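Local atomic coordinates of beta-1,4-galactanase (Humicola insolens, PDB entry 1HJQ), a protein that hydrolyses beta-1,4-galactosidic linkages in type I arabinogalactans as a family 53 glycoside hydrolase. Residues 135-140 / 185-190; 232-237 / 286-291. One frame throughout, in Å; residues are numbered along the deposited sequence.

Interaction 1 of 2, residues 135-140 / 185-190; sequences EITQGL and WDTQNW
Thr-137 and Gln-138 meet Thr-187 and Trp-190 where the loop after barrel strand 129-132 passes the start of helix 185-198; about 131 Å² is buried. The loop segment begins at Glu-135, the likely proton donor, whose OE2 is hydrogen-bonded to Ser-212 OG. Ile-136 shapes the turn that follows, its O accepting a hydrogen bond from Gly-139 N at 2.7 Å. Thr-137 supplies most of the loop's share of the contact. Its two branches divide the work: OG1 lies beside the backbone N (chi1 -47°) and bonds to Asp-180, while CG2, anti to that N, presents a methyl to the helix. There it meets the CG2 methyl of Thr-187 at 3.5 Å, the two side chains lying nearly perpendicular. The carbonyl of Thr-137 contributes as well, since its O lies 3.7 Å from CZ3 of Trp-190 in an oblique approach to the indole. At Gln-138 the chain bends at chi2 (-48°), which brings the amide back beside the same indole: NE2 is 4.1 Å from Trp-190 CH2, with amide and indole planes 20° apart. OE1 of this amide is hydrogen-bonded to Thr-147 OG1, farther along the same loop, so it is this loop that anchors the amide. The backbone at Gly-139 is one where a CB would run into the carbonyl O of Gln-138, and from there the chain runs on to Leu-140. In the barrel, Thr-137 and Gln-188 both rest on Leu-179 of strand 174-179, Ile-136 and Leu-140 reach Leu-157 of helix 150-165, and Trp-190 meets Trp-150 of that helix edge-to-face.

Interaction 2 of 2, residues 232-237 / 286-291; sequences NMVSRW and SVSKGV
Val-234 sets both methyls of its side chain against the turn 287-290, and the two have different targets. CG1, anti to the backbone N (chi1 173°), lies 3.6 Å from Ser-288 O and 3.7 Å from Ser-288 OG; CG2, beside the N, meets CG1 of Val-287 at 3.7 Å. Val-287 has the same torsion (chi1 178°), and the two side chains run antiparallel, one alongside the other. Cutting Val-234 back to alanine removes both methyls, which would probably open a gap between helix and turn and cost Val-287 this apolar neighbour. The turn is type II, closed by Gly-290 N to Val-287 O at 2.7 Å, with Lys-289 at its third position in a left-handed conformation (phi 75°). It joins the end of helix 270-286 to strand 290-296, the last of the eight strands of the (beta/alpha)8 barrel, while helix 223-237 leads into neighbouring strand 240-245, where Val-241 touches Val-234 and bonds through its backbone to Lys-289. The Lys-289 side chain starts toward the helix and runs extended until its CD passes Val-234 CG1 at 3.8 Å; beyond CD the chain turns from the helix, and the bend at chi4 takes NZ farther off.

Both contacts, with centres about 17 Å apart, belong to one (beta/alpha)8 barrel. Interaction 1 joins a loop to the start of helix 185-198, mixing methyls, an amide and an indole near the likely proton donor; the side chain of Thr-137 is about 10 Å from that of Glu-245, the likely nucleophile. Interaction 2, away from the active site, joins the end of helix 223-237 to the turn before the last strand through a single helical valine, and is the more exposed: two of its four touching residues are exposed, against none in interaction 1. Helices 185-198 and 223-237 pack together: Trp-185 CZ3 lies 3.5 Å from Met-233 CG, and Asn-189 OD1 3.6 Å from Trp-237 CH2.

Interaction 1 of 2, residues 135-140 / 185-190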
# COMPACT_ATOMS: atom_id res chain seq x y z
N GLU A 135 1.48 -1.78 -7.05
CA GLU A 135 2.66 -1.33 -7.79
C GLU A 135 2.59 -1.87 -9.22
O GLU A 135 3.53 -2.50 -9.70
CB GLU A 135 3.95 -1.82 -7.13
CG GLU A 135 4.17 -1.34 -5.70
CD GLU A 135 5.61 -1.52 -5.22
OE1 GLU A 135 6.17 -2.62 -5.37
OE2 GLU A 135 6.19 -0.55 -4.67
N ILE A 136 1.46 -1.62 -9.89
CA ILE A 136 1.26 -2.09 -11.25
C ILE A 136 1.93 -1.24 -12.34
O ILE A 136 1.41 -1.13 -13.45
CB ILE A 136 -0.25 -2.22 -11.57
CG1 ILE A 136 -0.96 -0.87 -11.35
CG2 ILE A 136 -0.87 -3.29 -10.68
CD1 ILE A 136 -2.47 -0.89 -11.64
N THR A 137 3.09 -0.68 -12.03
CA THR A 137 3.83 0.16 -12.98
C THR A 137 4.09 -0.54 -14.31
O THR A 137 4.06 0.10 -15.36
CB THR A 137 5.19 0.58 -12.42
OG1 THR A 137 5.02 1.05 -11.07
CG2 THR A 137 5.78 1.67 -13.27
N GLN A 138 4.38 -1.84 -14.27
CA GLN A 138 4.62 -2.59 -15.50
C GLN A 138 3.36 -3.39 -15.81
O GLN A 138 3.42 -4.45 -16.45
CB GLN A 138 5.81 -3.54 -15.35
CG GLN A 138 7.16 -2.85 -15.15
CD GLN A 138 7.42 -1.72 -16.15
OE1 GLN A 138 7.34 -1.91 -17.36
NE2 GLN A 138 7.72 -0.53 -15.63
N GLY A 139 2.22 -2.88 -15.34
CA GLY A 139 0.96 -3.55 -15.58
C GLY A 139 0.63 -4.61 -14.54
O GLY A 139 1.30 -4.71 -13.51
N LEU A 140 -0.40 -5.40 -14.83
CA LEU A 140 -0.85 -6.45 -13.93
C LEU A 140 -1.36 -7.63 -14.74
O LEU A 140 -1.49 -7.54 -15.95
CB LEU A 140 -1.98 -5.95 -13.02
CG LEU A 140 -3.34 -5.67 -13.68
CD1 LEU A 140 -4.37 -5.44 -12.60
CD2 LEU A 140 -3.26 -4.46 -14.59
N TRP A 185 8.46 11.27 -11.80
CA TRP A 185 7.31 11.83 -12.50
C TRP A 185 7.12 11.31 -13.93
O TRP A 185 5.98 11.10 -14.36
CB TRP A 185 7.41 13.35 -12.50
CG TRP A 185 6.56 14.01 -13.56
CD1 TRP A 185 7.00 14.74 -14.63
CD2 TRP A 185 5.13 13.97 -13.67
NE1 TRP A 185 5.94 15.14 -15.40
CE2 TRP A 185 4.78 14.68 -14.84
CE3 TRP A 185 4.11 13.38 -12.90
CZ2 TRP A 185 3.45 14.83 -15.26
CZ3 TRP A 185 2.79 13.53 -13.31
CH2 TRP A 185 2.47 14.25 -14.48
N ASP A 186 8.21 11.11 -14.66
CA ASP A 186 8.10 10.61 -16.02
C ASP A 186 7.40 9.26 -16.03
O ASP A 186 6.61 8.98 -16.93
CB ASP A 186 9.48 10.48 -16.68
CG ASP A 186 10.20 11.81 -16.82
OD1 ASP A 186 9.52 12.82 -17.12
OD2 ASP A 186 11.44 11.84 -16.63
N THR A 187 7.68 8.44 -15.02
CA THR A 187 7.04 7.13 -14.93
C THR A 187 5.54 7.35 -14.66
O THR A 187 4.69 6.86 -15.40
CB THR A 187 7.60 6.29 -13.76
OG1 THR A 187 9.03 6.23 -13.83
CG2 THR A 187 7.05 4.87 -13.84
N GLN A 188 5.23 8.10 -13.61
CA GLN A 188 3.83 8.39 -13.26
C GLN A 188 3.02 8.98 -14.43
O GLN A 188 1.83 8.69 -14.59
CB GLN A 188 3.74 9.39 -12.12
CG GLN A 188 4.46 9.00 -10.82
CD GLN A 188 4.13 7.60 -10.31
OE1 GLN A 188 2.97 7.14 -10.35
NE2 GLN A 188 5.15 6.92 -9.81
N ASN A 189 3.70 9.82 -15.22
CA ASN A 189 3.12 10.51 -16.38
C ASN A 189 2.95 9.53 -17.55
O ASN A 189 1.87 9.45 -18.11
CB ASN A 189 4.02 11.71 -16.80
CG ASN A 189 3.39 12.56 -17.91
OD1 ASN A 189 2.19 12.45 -18.17
ND2 ASN A 189 4.19 13.43 -18.54
N TRP A 190 4.02 8.82 -17.91
CA TRP A 190 4.00 7.82 -18.98
C TRP A 190 2.87 6.80 -18.77
O TRP A 190 2.05 6.54 -19.65
CB TRP A 190 5.36 7.12 -18.99
CG TRP A 190 5.43 5.79 -19.64
CD1 TRP A 190 5.50 5.55 -20.97
CD2 TRP A 190 5.52 4.51 -18.99
NE1 TRP A 190 5.64 4.20 -21.20
CE2 TRP A 190 5.65 3.54 -20.00
CE3 TRP A 190 5.50 4.10 -17.65
CZ2 TRP A 190 5.77 2.17 -19.71
CZ3 TRP A 190 5.62 2.73 -17.36
CH2 TRP A 190 5.76 1.79 -18.40

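Interaction 2 of 2, residues 232-237 / 286-291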
# COMPACT_ATOMS: atom_id res chain seq x y z
N ASN A 232 2.51 17.50 -9.97
CA ASN A 232 2.26 17.29 -11.39
C ASN A 232 1.07 16.37 -11.62
O ASN A 232 0.21 16.63 -12.46
CB ASN A 232 3.49 16.71 -12.09
CG ASN A 232 4.66 17.67 -12.13
OD1 ASN A 232 4.52 18.86 -11.87
ND2 ASN A 232 5.83 17.15 -12.47
N MET A 233 1.03 15.28 -10.86
CA MET A 233 -0.05 14.29 -10.96
C MET A 233 -1.39 14.93 -10.62
O MET A 233 -2.35 14.84 -11.39
CB MET A 233 0.22 13.12 -10.01
CG MET A 233 1.47 12.31 -10.36
SD MET A 233 1.94 11.14 -9.05
CE MET A 233 0.40 10.18 -8.87
N VAL A 234 -1.44 15.58 -9.46
CA VAL A 234 -2.65 16.25 -8.98
C VAL A 234 -3.18 17.30 -9.97
O VAL A 234 -4.36 17.28 -10.34
CB VAL A 234 -2.41 16.92 -7.62
CG1 VAL A 234 -3.62 17.75 -7.22
CG2 VAL A 234 -2.12 15.86 -6.56
N SER A 235 -2.31 18.20 -10.39
CA SER A 235 -2.69 19.26 -11.33
C SER A 235 -3.15 18.71 -12.67
O SER A 235 -3.96 19.32 -13.37
CB SER A 235 -1.51 20.21 -11.55
OG SER A 235 -1.86 21.23 -12.47
N ARG A 236 -2.63 17.55 -13.04
CA ARG A 236 -2.97 16.93 -14.31
C ARG A 236 -4.23 16.07 -14.32
O ARG A 236 -5.03 16.14 -15.26
CB ARG A 236 -1.80 16.09 -14.79
CG ARG A 236 -2.07 15.30 -16.05
CD ARG A 236 -1.88 16.12 -17.30
NE ARG A 236 -1.56 15.23 -18.41
CZ ARG A 236 -2.46 14.57 -19.13
NH1 ARG A 236 -3.77 14.71 -18.89
NH2 ARG A 236 -2.05 13.74 -20.10
N TRP A 237 -4.41 15.26 -13.29
CA TRP A 237 -5.57 14.38 -13.25
C TRP A 237 -6.55 14.65 -12.11
O TRP A 237 -7.59 13.99 -12.02
CB TRP A 237 -5.09 12.93 -13.24
CG TRP A 237 -4.52 12.53 -14.57
CD1 TRP A 237 -5.21 12.38 -15.74
CD2 TRP A 237 -3.14 12.32 -14.90
NE1 TRP A 237 -4.35 12.09 -16.77
CE2 TRP A 237 -3.07 12.05 -16.28
CE3 TRP A 237 -1.95 12.34 -14.15
CZ2 TRP A 237 -1.86 11.81 -16.95
CZ3 TRP A 237 -0.74 12.10 -14.81
CH2 TRP A 237 -0.71 11.84 -16.20
N SER A 286 1.79 19.10 1.90
CA SER A 286 2.05 20.33 1.15
C SER A 286 1.24 20.33 -0.14
O SER A 286 0.80 21.38 -0.61
CB SER A 286 3.54 20.47 0.81
OG SER A 286 3.91 19.62 -0.27
N VAL A 287 1.04 19.14 -0.71
CA VAL A 287 0.29 19.00 -1.94
C VAL A 287 -1.21 19.06 -1.68
O VAL A 287 -1.72 18.38 -0.80
CB VAL A 287 0.59 17.65 -2.64
CG1 VAL A 287 -0.24 17.51 -3.90
CG2 VAL A 287 2.06 17.56 -2.97
N SER A 288 -1.91 19.89 -2.44
CA SER A 288 -3.35 19.96 -2.30
C SER A 288 -3.76 18.54 -2.68
O SER A 288 -3.20 17.97 -3.62
CB SER A 288 -3.96 20.93 -3.31
OG SER A 288 -3.91 20.37 -4.61
N LYS A 289 -4.72 17.97 -1.97
CA LYS A 289 -5.14 16.62 -2.29
C LYS A 289 -4.13 15.59 -1.83
O LYS A 289 -4.27 14.40 -2.10
CB LYS A 289 -5.43 16.47 -3.79
CG LYS A 289 -6.73 17.14 -4.18
CD LYS A 289 -7.03 17.02 -5.66
CE LYS A 289 -8.40 17.62 -5.94
NZ LYS A 289 -9.46 16.86 -5.22
N GLY A 290 -3.08 16.05 -1.16
CA GLY A 290 -2.12 15.12 -0.60
C GLY A 290 -2.91 14.67 0.62
O GLY A 290 -3.14 15.46 1.53
N VAL A 291 -3.34 13.41 0.65
CA VAL A 291 -4.16 12.99 1.78
C VAL A 291 -3.72 11.82 2.64
O VAL A 291 -4.31 11.59 3.70
CB VAL A 291 -5.60 12.69 1.30
CG1 VAL A 291 -6.17 13.91 0.60
CG2 VAL A 291 -5.59 11.50 0.36